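Local coordinates for protein aminopeptidase (Trypanosoma brucei brucei, PDB 4EFD) that probably removes amino-terminal residues from peptides as a metal-dependent, hexameric M17 (leucyl-type) aminopeptidase, at residues L221-F226 against A264-R269; G382-T387 against L484-T489; E374-L379 against T462-R467. One frame throughout, in Å; residues are numbered along the deposited sequence. Where two conformers were deposited one is given.

Interaction 1 of 3, residues L221-F226 against A264-R269; sequences LTTATF and AFEAPR
The carboxylate of E266 is drawn onto the first turn of the helix that starts at T223, and one of its oxygens, OE1, collects two bonds there. T222 OG1 donates to E266 OE1 over 2.7 Å, meeting the syn lone pair on the side of OE2, while the backbone A224 N reaches the same oxygen at 3.2 Å (152° at the hydrogen) from above the carboxylate plane. Two donors thus grip OE1 from different directions, which argues against free rotation of the carboxylate. The T222 hydroxyl also works as an acceptor: T222 is the N-cap, and with T225 it forms a capping box, T225 N bonding T222 OG1 at 3.2 Å and T222 N bonding T225 OG1 at 2.6 Å. An acid placed against the amino end of a helix would probably be stabilised by the local field as well. The fit is close, for A224 CB lies 3.2 Å from E266 OE1.

A second grip comes from T223. With OG1 set between backbone N and carbonyl carbon (chi1 61°), its hydroxyl points at the loop and donates to A267 O at 3.1 Å, tilted 33° from the carbonyl plane. R269 adds the last contact: its chain bends at chi2, its CD passes 3.3 Å from T223 O, and one guanidinium face lies against A224 CA, with T223 OG1 at the edge.

Helix 223-237 is thereby tied to the loop after helix 255-261. Around the contact, R269 enters strand 269-275 and pairs with L342 of strand 334-344, P268 bonds G246, and F226 packs on L340, L342 and on L213 of helix 197-215.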
loop_
_atom_site.group_PDB
_atom_site.type_symbol
_atom_site.label_atom_id
_atom_site.label_comp_id
_atom_site.label_asym_id
_atom_site.label_seq_id
_atom_site.Cartn_x
_atom_site.Cartn_y
_atom_site.Cartn_z
ATOM N N LEU A 221 16.871 -5.199 28.824
ATOM C CA LEU A 221 16.641 -3.857 29.366
ATOM C C LEU A 221 15.143 -3.558 29.395
ATOM O O LEU A 221 14.554 -3.172 28.382
ATOM C CB LEU A 221 17.378 -2.785 28.560
ATOM C CG LEU A 221 17.263 -1.360 29.124
ATOM C CD1 LEU A 221 18.032 -1.226 30.436
ATOM C CD2 LEU A 221 17.746 -0.331 28.119
ATOM N N THR A 222 14.539 -3.745 30.564
ATOM C CA THR A 222 13.119 -3.490 30.768
ATOM C C THR A 222 12.951 -2.267 31.669
ATOM O O THR A 222 13.940 -1.674 32.106
ATOM C CB THR A 222 12.428 -4.714 31.399
ATOM O OG1 THR A 222 12.860 -4.872 32.756
ATOM C CG2 THR A 222 12.760 -5.979 30.616
ATOM N N THR A 223 11.705 -1.891 31.945
ATOM C CA THR A 223 11.432 -0.758 32.830
ATOM C C THR A 223 11.944 -1.035 34.243
ATOM O O THR A 223 12.398 -0.121 34.932
ATOM C CB THR A 223 9.925 -0.419 32.897
ATOM O OG1 THR A 223 9.198 -1.538 33.419
ATOM C CG2 THR A 223 9.389 -0.058 31.519
ATOM N N ALA A 224 11.878 -2.300 34.658
ATOM C CA ALA A 224 12.349 -2.717 35.978
ATOM C C ALA A 224 13.878 -2.753 36.063
ATOM O O ALA A 224 14.453 -2.289 37.047
ATOM C CB ALA A 224 11.768 -4.080 36.342
ATOM N N THR A 225 14.530 -3.303 35.039
ATOM C CA THR A 225 15.992 -3.420 35.039
ATOM C C THR A 225 16.689 -2.072 34.856
ATOM O O THR A 225 17.749 -1.847 35.435
ATOM C CB THR A 225 16.506 -4.407 33.967
ATOM O OG1 THR A 225 16.051 -4.000 32.674
ATOM C CG2 THR A 225 16.020 -5.815 34.258
ATOM N N PHE A 226 16.104 -1.180 34.058
ATOM C CA PHE A 226 16.640 0.179 33.917
ATOM C C PHE A 226 16.604 0.867 35.283
ATOM O O PHE A 226 17.588 1.469 35.713
ATOM C CB PHE A 226 15.834 0.996 32.897
ATOM C CG PHE A 226 16.630 2.075 32.194
ATOM C CD1 PHE A 226 17.437 2.961 32.901
ATOM C CD2 PHE A 226 16.546 2.216 30.816
ATOM C CE1 PHE A 226 18.156 3.951 32.243
ATOM C CE2 PHE A 226 17.261 3.205 30.155
ATOM C CZ PHE A 226 18.068 4.073 30.870
ATOM N N ALA A 264 1.246 -3.502 30.332
ATOM C CA ALA A 264 2.437 -4.355 30.335
ATOM C C ALA A 264 2.546 -5.280 31.545
ATOM O O ALA A 264 1.817 -5.135 32.527
ATOM C CB ALA A 264 3.684 -3.499 30.231
ATOM N N PHE A 265 3.472 -6.233 31.451
ATOM C CA PHE A 265 3.764 -7.161 32.542
ATOM C C PHE A 265 4.486 -6.449 33.685
ATOM O O PHE A 265 4.173 -6.667 34.856
ATOM C CB PHE A 265 4.617 -8.328 32.035
ATOM N N GLU A 266 5.457 -5.606 33.334
ATOM C CA GLU A 266 6.165 -4.775 34.307
ATOM C C GLU A 266 5.607 -3.358 34.286
ATOM O O GLU A 266 5.423 -2.772 33.217
ATOM C CB GLU A 266 7.663 -4.752 34.008
ATOM C CG GLU A 266 8.371 -6.066 34.320
ATOM C CD GLU A 266 9.861 -6.011 34.045
ATOM O OE1 GLU A 266 10.356 -4.936 33.640
ATOM O OE2 GLU A 266 10.540 -7.044 34.236
ATOM N N ALA A 267 5.354 -2.809 35.473
ATOM C CA ALA A 267 4.680 -1.520 35.613
ATOM C C ALA A 267 5.505 -0.363 35.046
ATOM O O ALA A 267 6.732 -0.448 34.982
ATOM C CB ALA A 267 4.353 -1.260 37.078
ATOM N N PRO A 268 4.828 0.723 34.627
ATOM C CA PRO A 268 5.532 1.918 34.168
ATOM C C PRO A 268 6.100 2.699 35.349
ATOM O O PRO A 268 5.484 2.735 36.415
ATOM C CB PRO A 268 4.438 2.719 33.459
ATOM C CG PRO A 268 3.183 2.320 34.132
ATOM C CD PRO A 268 3.365 0.909 34.617
ATOM N N ARG A 269 7.264 3.312 35.153
ATOM C CA ARG A 269 7.988 3.971 36.236
ATOM C C ARG A 269 8.434 5.373 35.833
ATOM O O ARG A 269 8.989 5.568 34.750
ATOM C CB ARG A 269 9.215 3.137 36.625
ATOM C CG ARG A 269 8.876 1.779 37.241
ATOM C CD ARG A 269 9.912 0.713 36.937
ATOM N NE ARG A 269 9.320 -0.627 36.945
ATOM C CZ ARG A 269 9.136 -1.385 38.026
ATOM N NH1 ARG A 269 8.582 -2.585 37.895
ATOM N NH2 ARG A 269 9.494 -0.961 39.236
#

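Interaction 2 of 3, residues G382-T387 against L484-T489; sequences GVFHAT and LSPKFT
T387 stands at the middle of this contact, where helix 375-388, near its carboxyl end, meets the loop between helix 472-481 and strand 491-496. Its two branches turn to different parts of that loop. A chi1 of 56° directs the hydroxyl back along the helix and to the loop backbone: S485 N donates to T387 OG1 at 3.1 Å, with 150° at the hydrogen. The methyl CG2 enters a corner made by L484 and F488, 3.9 Å from L484 CD2 and at much the same separation from the F488 ring at CG. The side chains of T387 and L484 cross at about a right angle, whereas T387 and F488 meet obliquely, CB to CB at 3.8 Å.

One turn back, F384 brings its ring to the loop at S485. Its CG is anti to the backbone N (chi1 -173°), and the ring atom F384 CE1 comes within 3.9 Å of S485 CA, obliquely, with P486 CD slightly farther off. V383 also packs on L484, but the modelled separation is too short for two methyls, so its detail is doubtful.

T387 and F488 both touch V397 of strand 396-401. The loop turns back on itself through F488 N to S485 O, 3.2 Å, and N388 holds it further, its OD1 bonding S485 OG and its backbone oxygen K487 NZ.

Chemically, the buried T387 hydroxyl accepts from the loop; T387 OG1 also lies 2.8 Å from V383 O and near F384 O, without settling which takes its proton, so one side chain joins helix and loop. K487 NZ, bonded to N388 O at the carboxyl end of the helix, would probably be favoured by the field there.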
loop_
_atom_site.group_PDB
_atom_site.type_symbol
_atom_site.label_atom_id
_atom_site.label_comp_id
_atom_site.label_asym_id
_atom_site.label_seq_id
_atom_site.Cartn_x
_atom_site.Cartn_y
_atom_site.Cartn_z
ATOM N N GLY A 382 6.713 13.795 32.222
ATOM C CA GLY A 382 8.083 13.958 32.699
ATOM C C GLY A 382 8.488 15.417 32.785
ATOM O O GLY A 382 9.045 15.857 33.792
ATOM N N VAL A 383 8.196 16.166 31.726
ATOM C CA VAL A 383 8.528 17.589 31.653
ATOM C C VAL A 383 7.812 18.417 32.727
ATOM O O VAL A 383 8.413 19.318 33.315
ATOM C CB VAL A 383 8.227 18.159 30.241
ATOM C CG1 VAL A 383 7.958 19.648 30.295
ATOM C CG2 VAL A 383 9.381 17.851 29.295
ATOM N N PHE A 384 6.541 18.114 32.983
ATOM C CA PHE A 384 5.792 18.798 34.037
ATOM C C PHE A 384 6.380 18.470 35.407
ATOM O O PHE A 384 6.654 19.370 36.199
ATOM C CB PHE A 384 4.313 18.411 34.009
ATOM C CG PHE A 384 3.461 19.210 34.959
ATOM C CD1 PHE A 384 2.972 20.460 34.599
ATOM C CD2 PHE A 384 3.152 18.712 36.217
ATOM C CE1 PHE A 384 2.188 21.198 35.476
ATOM C CE2 PHE A 384 2.364 19.443 37.102
ATOM C CZ PHE A 384 1.882 20.689 36.728
ATOM N N HIS A 385 6.565 17.179 35.675
ATOM C CA HIS A 385 7.195 16.714 36.912
ATOM C C HIS A 385 8.482 17.481 37.207
ATOM O O HIS A 385 8.669 17.994 38.310
ATOM C CB HIS A 385 7.502 15.216 36.825
ATOM C CG HIS A 385 8.117 14.651 38.068
ATOM N ND1 HIS A 385 7.366 14.247 39.151
ATOM C CD2 HIS A 385 9.410 14.428 38.401
ATOM C CE1 HIS A 385 8.171 13.798 40.097
ATOM N NE2 HIS A 385 9.416 13.896 39.667
ATOM N N ALA A 386 9.359 17.557 36.207
ATOM C CA ALA A 386 10.637 18.254 36.338
ATOM C C ALA A 386 10.460 19.736 36.668
ATOM O O ALA A 386 11.205 20.287 37.479
ATOM C CB ALA A 386 11.455 18.096 35.063
ATOM N N THR A 387 9.468 20.369 36.046
ATOM C CA THR A 387 9.250 21.808 36.184
ATOM C C THR A 387 8.266 22.210 37.292
ATOM O O THR A 387 8.069 23.401 37.529
ATOM C CB THR A 387 8.752 22.410 34.855
ATOM O OG1 THR A 387 7.561 21.735 34.431
ATOM C CG2 THR A 387 9.819 22.280 33.780
ATOM N N LEU A 484 4.624 21.999 29.954
ATOM C CA LEU A 484 5.537 22.697 30.863
ATOM C C LEU A 484 4.723 23.390 31.949
ATOM O O LEU A 484 3.612 23.858 31.695
ATOM C CB LEU A 484 6.384 23.734 30.119
ATOM C CG LEU A 484 7.527 23.200 29.256
ATOM C CD1 LEU A 484 8.054 24.283 28.327
ATOM C CD2 LEU A 484 8.643 22.661 30.126
ATOM N N SER A 485 5.274 23.447 33.156
ATOM C CA SER A 485 4.588 24.072 34.281
ATOM C C SER A 485 4.498 25.586 34.088
ATOM O O SER A 485 5.376 26.184 33.457
ATOM C CB SER A 485 5.322 23.769 35.589
ATOM O OG SER A 485 4.609 24.266 36.710
ATOM N N PRO A 486 3.428 26.209 34.617
ATOM C CA PRO A 486 3.361 27.671 34.703
ATOM C C PRO A 486 4.513 28.280 35.510
ATOM O O PRO A 486 4.945 29.393 35.211
ATOM C CB PRO A 486 2.026 27.920 35.410
ATOM C CG PRO A 486 1.198 26.739 35.072
ATOM C CD PRO A 486 2.150 25.582 35.001
ATOM N N LYS A 487 4.999 27.552 36.515
ATOM C CA LYS A 487 6.144 27.987 37.325
ATOM C C LYS A 487 7.398 28.220 36.482
ATOM O O LYS A 487 8.189 29.120 36.775
ATOM C CB LYS A 487 6.479 26.945 38.397
ATOM C CG LYS A 487 5.401 26.698 39.441
ATOM C CD LYS A 487 5.921 25.754 40.519
ATOM C CE LYS A 487 4.819 25.278 41.452
ATOM N NZ LYS A 487 5.325 24.267 42.427
ATOM N N PHE A 488 7.579 27.401 35.448
ATOM C CA PHE A 488 8.774 27.454 34.605
ATOM C C PHE A 488 8.688 28.589 33.589
ATOM O O PHE A 488 7.676 28.738 32.905
ATOM C CB PHE A 488 8.962 26.115 33.885
ATOM C CG PHE A 488 10.174 26.058 33.000
ATOM C CD1 PHE A 488 11.440 25.892 33.546
ATOM C CD2 PHE A 488 10.050 26.150 31.619
ATOM C CE1 PHE A 488 12.563 25.833 32.734
ATOM C CE2 PHE A 488 11.169 26.091 30.798
ATOM C CZ PHE A 488 12.427 25.932 31.357
ATOM N N THR A 489 9.756 29.383 33.503
ATOM C CA THR A 489 9.853 30.475 32.528
ATOM C C THR A 489 11.216 30.498 31.824
ATOM O O THR A 489 11.613 31.529 31.271
ATOM C CB THR A 489 9.623 31.847 33.208
ATOM O OG1 THR A 489 10.677 32.102 34.145
ATOM C CG2 THR A 489 8.282 31.883 33.934
#

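Interaction 3 of 3, residues E374-L379 against T462-R467; sequences EGRIVL and TNLMER
I377 lays its outer methyl against N463, CD1 to CB at 3.9 Å, just behind the NTDAEGR signature of the M17 family, which ends at R376 as helix 375-388 begins. R376 makes the second first-shell contact. Its chain bends at chi2 and chi3, and NH2 comes within 3.1 Å of N463 O, with only 125° at the hydrogen. The methyl L464 CD1 lies 3.7 Å from the same NH2. R376 was modelled in two conformers, so this weak bond is doubtful.

The second shell explains why N463 stands where it does. A chi1 of 71° turns its amide toward the signature: ND2 donates to N370 O and A373 O, and OD1 accepts weakly from I369 N. N463 therefore holds the segment that precedes the helix, while V366 and V368 of strand 365-368 pack on it.

Farther out, R376 touches L403 and A476, and its side chain comes about 4 Å, nearest atoms, from a sulfate probably taken up from the crystallisation liquor. This is at most consistent with an anion site such as the signature arginine forms in relatives, where the motif also supplies metal ligands. The loop itself is braced by T462 OG1, which donates to L464 O at 2.9 Å from 40° above the carbonyl plane.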
loop_
_atom_site.group_PDB
_atom_site.type_symbol
_atom_site.label_atom_id
_atom_site.label_comp_id
_atom_site.label_asym_id
_atom_site.label_seq_id
_atom_site.Cartn_x
_atom_site.Cartn_y
_atom_site.Cartn_z
ATOM N N GLU A 374 3.370 7.416 21.428
ATOM C CA GLU A 374 3.174 7.292 22.879
ATOM C C GLU A 374 4.236 7.997 23.729
ATOM O O GLU A 374 3.901 8.663 24.705
ATOM C CB GLU A 374 3.117 5.814 23.269
ATOM N N GLY A 375 5.508 7.843 23.377
ATOM C CA GLY A 375 6.597 8.458 24.148
ATOM C C GLY A 375 6.482 9.968 24.233
ATOM O O GLY A 375 6.849 10.581 25.242
ATOM N N ARG A 376 5.969 10.561 23.160
ATOM C CA ARG A 376 5.650 11.978 23.111
ATOM C C ARG A 376 4.727 12.375 24.269
ATOM O O ARG A 376 4.836 13.480 24.806
ATOM C CB ARG A 376 4.982 12.271 21.770
ATOM C CG ARG A 376 5.027 11.068 20.824
ATOM C CD ARG A 376 5.093 11.471 19.364
ATOM N NE ARG A 376 4.195 12.578 19.055
ATOM C CZ ARG A 376 4.133 13.178 17.872
ATOM N NH1 ARG A 376 4.919 12.774 16.882
ATOM N NH2 ARG A 376 3.289 14.181 17.679
ATOM N N ILE A 377 3.829 11.467 24.652
ATOM C CA ILE A 377 2.909 11.689 25.773
ATOM C C ILE A 377 3.609 11.541 27.126
ATOM O O ILE A 377 3.405 12.367 28.017
ATOM C CB ILE A 377 1.696 10.725 25.717
ATOM C CG1 ILE A 377 0.887 10.956 24.437
ATOM C CG2 ILE A 377 0.801 10.911 26.936
ATOM C CD1 ILE A 377 -0.299 10.021 24.286
ATOM N N VAL A 378 4.432 10.502 27.282
ATOM C CA VAL A 378 5.136 10.270 28.552
ATOM C C VAL A 378 6.101 11.413 28.874
ATOM O O VAL A 378 6.299 11.750 30.040
ATOM C CB VAL A 378 5.908 8.915 28.584
ATOM C CG1 VAL A 378 4.984 7.755 28.238
ATOM C CG2 VAL A 378 7.125 8.942 27.668
ATOM N N LEU A 379 6.691 12.005 27.835
ATOM C CA LEU A 379 7.552 13.178 27.990
ATOM C C LEU A 379 6.796 14.381 28.566
ATOM O O LEU A 379 7.383 15.196 29.273
ATOM C CB LEU A 379 8.189 13.561 26.650
ATOM C CG LEU A 379 9.294 12.632 26.140
ATOM C CD1 LEU A 379 9.593 12.903 24.673
ATOM C CD2 LEU A 379 10.550 12.778 26.985
ATOM N N THR A 462 -4.836 16.906 20.655
ATOM C CA THR A 462 -4.571 15.533 20.235
ATOM C C THR A 462 -3.102 15.234 20.518
ATOM O O THR A 462 -2.347 16.132 20.889
ATOM C CB THR A 462 -4.843 15.319 18.730
ATOM O OG1 THR A 462 -3.882 16.048 17.953
ATOM C CG2 THR A 462 -6.251 15.771 18.362
ATOM N N ASN A 463 -2.700 13.980 20.336
ATOM C CA ASN A 463 -1.299 13.589 20.511
ATOM C C ASN A 463 -0.504 13.556 19.201
ATOM O O ASN A 463 0.695 13.305 19.221
ATOM C CB ASN A 463 -1.200 12.230 21.212
ATOM C CG ASN A 463 -1.636 11.079 20.325
ATOM O OD1 ASN A 463 -2.627 11.180 19.601
ATOM N ND2 ASN A 463 -0.899 9.976 20.379
ATOM N N LEU A 464 -1.163 13.794 18.069
ATOM C CA LEU A 464 -0.485 13.763 16.772
ATOM C C LEU A 464 -1.023 14.833 15.828
ATOM O O LEU A 464 -2.216 15.135 15.825
ATOM C CB LEU A 464 -0.617 12.380 16.127
ATOM C CG LEU A 464 0.118 12.160 14.798
ATOM C CD1 LEU A 464 1.617 12.423 14.933
ATOM C CD2 LEU A 464 -0.133 10.754 14.286
ATOM N N MET A 465 -0.123 15.395 15.029
ATOM C CA MET A 465 -0.468 16.449 14.079
ATOM C C MET A 465 -1.416 15.926 13.000
ATOM O O MET A 465 -1.270 14.794 12.533
ATOM C CB MET A 465 0.803 17.031 13.443
ATOM C CG MET A 465 1.575 16.059 12.562
ATOM S SD MET A 465 3.296 16.535 12.326
ATOM C CE MET A 465 3.121 18.130 11.526
ATOM N N GLU A 466 -2.386 16.756 12.622
ATOM C CA GLU A 466 -3.389 16.380 11.627
ATOM C C GLU A 466 -2.750 16.192 10.254
ATOM O O GLU A 466 -2.980 15.180 9.592
ATOM C CB GLU A 466 -4.495 17.436 11.554
ATOM C CG GLU A 466 -5.730 16.991 10.789
ATOM C CD GLU A 466 -6.853 18.004 10.862
ATOM O OE1 GLU A 466 -6.575 19.180 11.182
ATOM O OE2 GLU A 466 -8.013 17.627 10.596
ATOM N N ARG A 467 -1.946 17.169 9.839
ATOM C CA ARG A 467 -1.236 17.113 8.565
ATOM C C ARG A 467 0.236 16.804 8.813
ATOM O O ARG A 467 0.929 17.566 9.484
ATOM C CB ARG A 467 -1.378 18.439 7.821
ATOM C CG ARG A 467 -2.817 18.773 7.449
ATOM C CD ARG A 467 -2.936 20.137 6.792
ATOM N NE ARG A 467 -2.575 21.224 7.699
ATOM C CZ ARG A 467 -2.645 22.518 7.393
ATOM N NH1 ARG A 467 -3.072 22.911 6.195
ATOM N NH2 ARG A 467 -2.289 23.429 8.293
#

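All three interactions belong to the catalytic domain, whose core is a mixed sheet flanked by helices. Interaction 1 comes first and is complete before the others open. Interactions 2 and 3 then alternate along the chain: 374-379, 382-387, 462-467, 484-489. Both use helix 375-388, with centres about 18 Å apart. The loops they hold flank helix 472-481, so helix 375-388 is held at its start by the loop before helix 472-481 and near its end by the loop after it. Interaction 1 lies about 25 Å from interaction 2 and about 22 Å from interaction 3, centre to centre, and joins the start of helix 223-237 to the loop leading into strand 269-275.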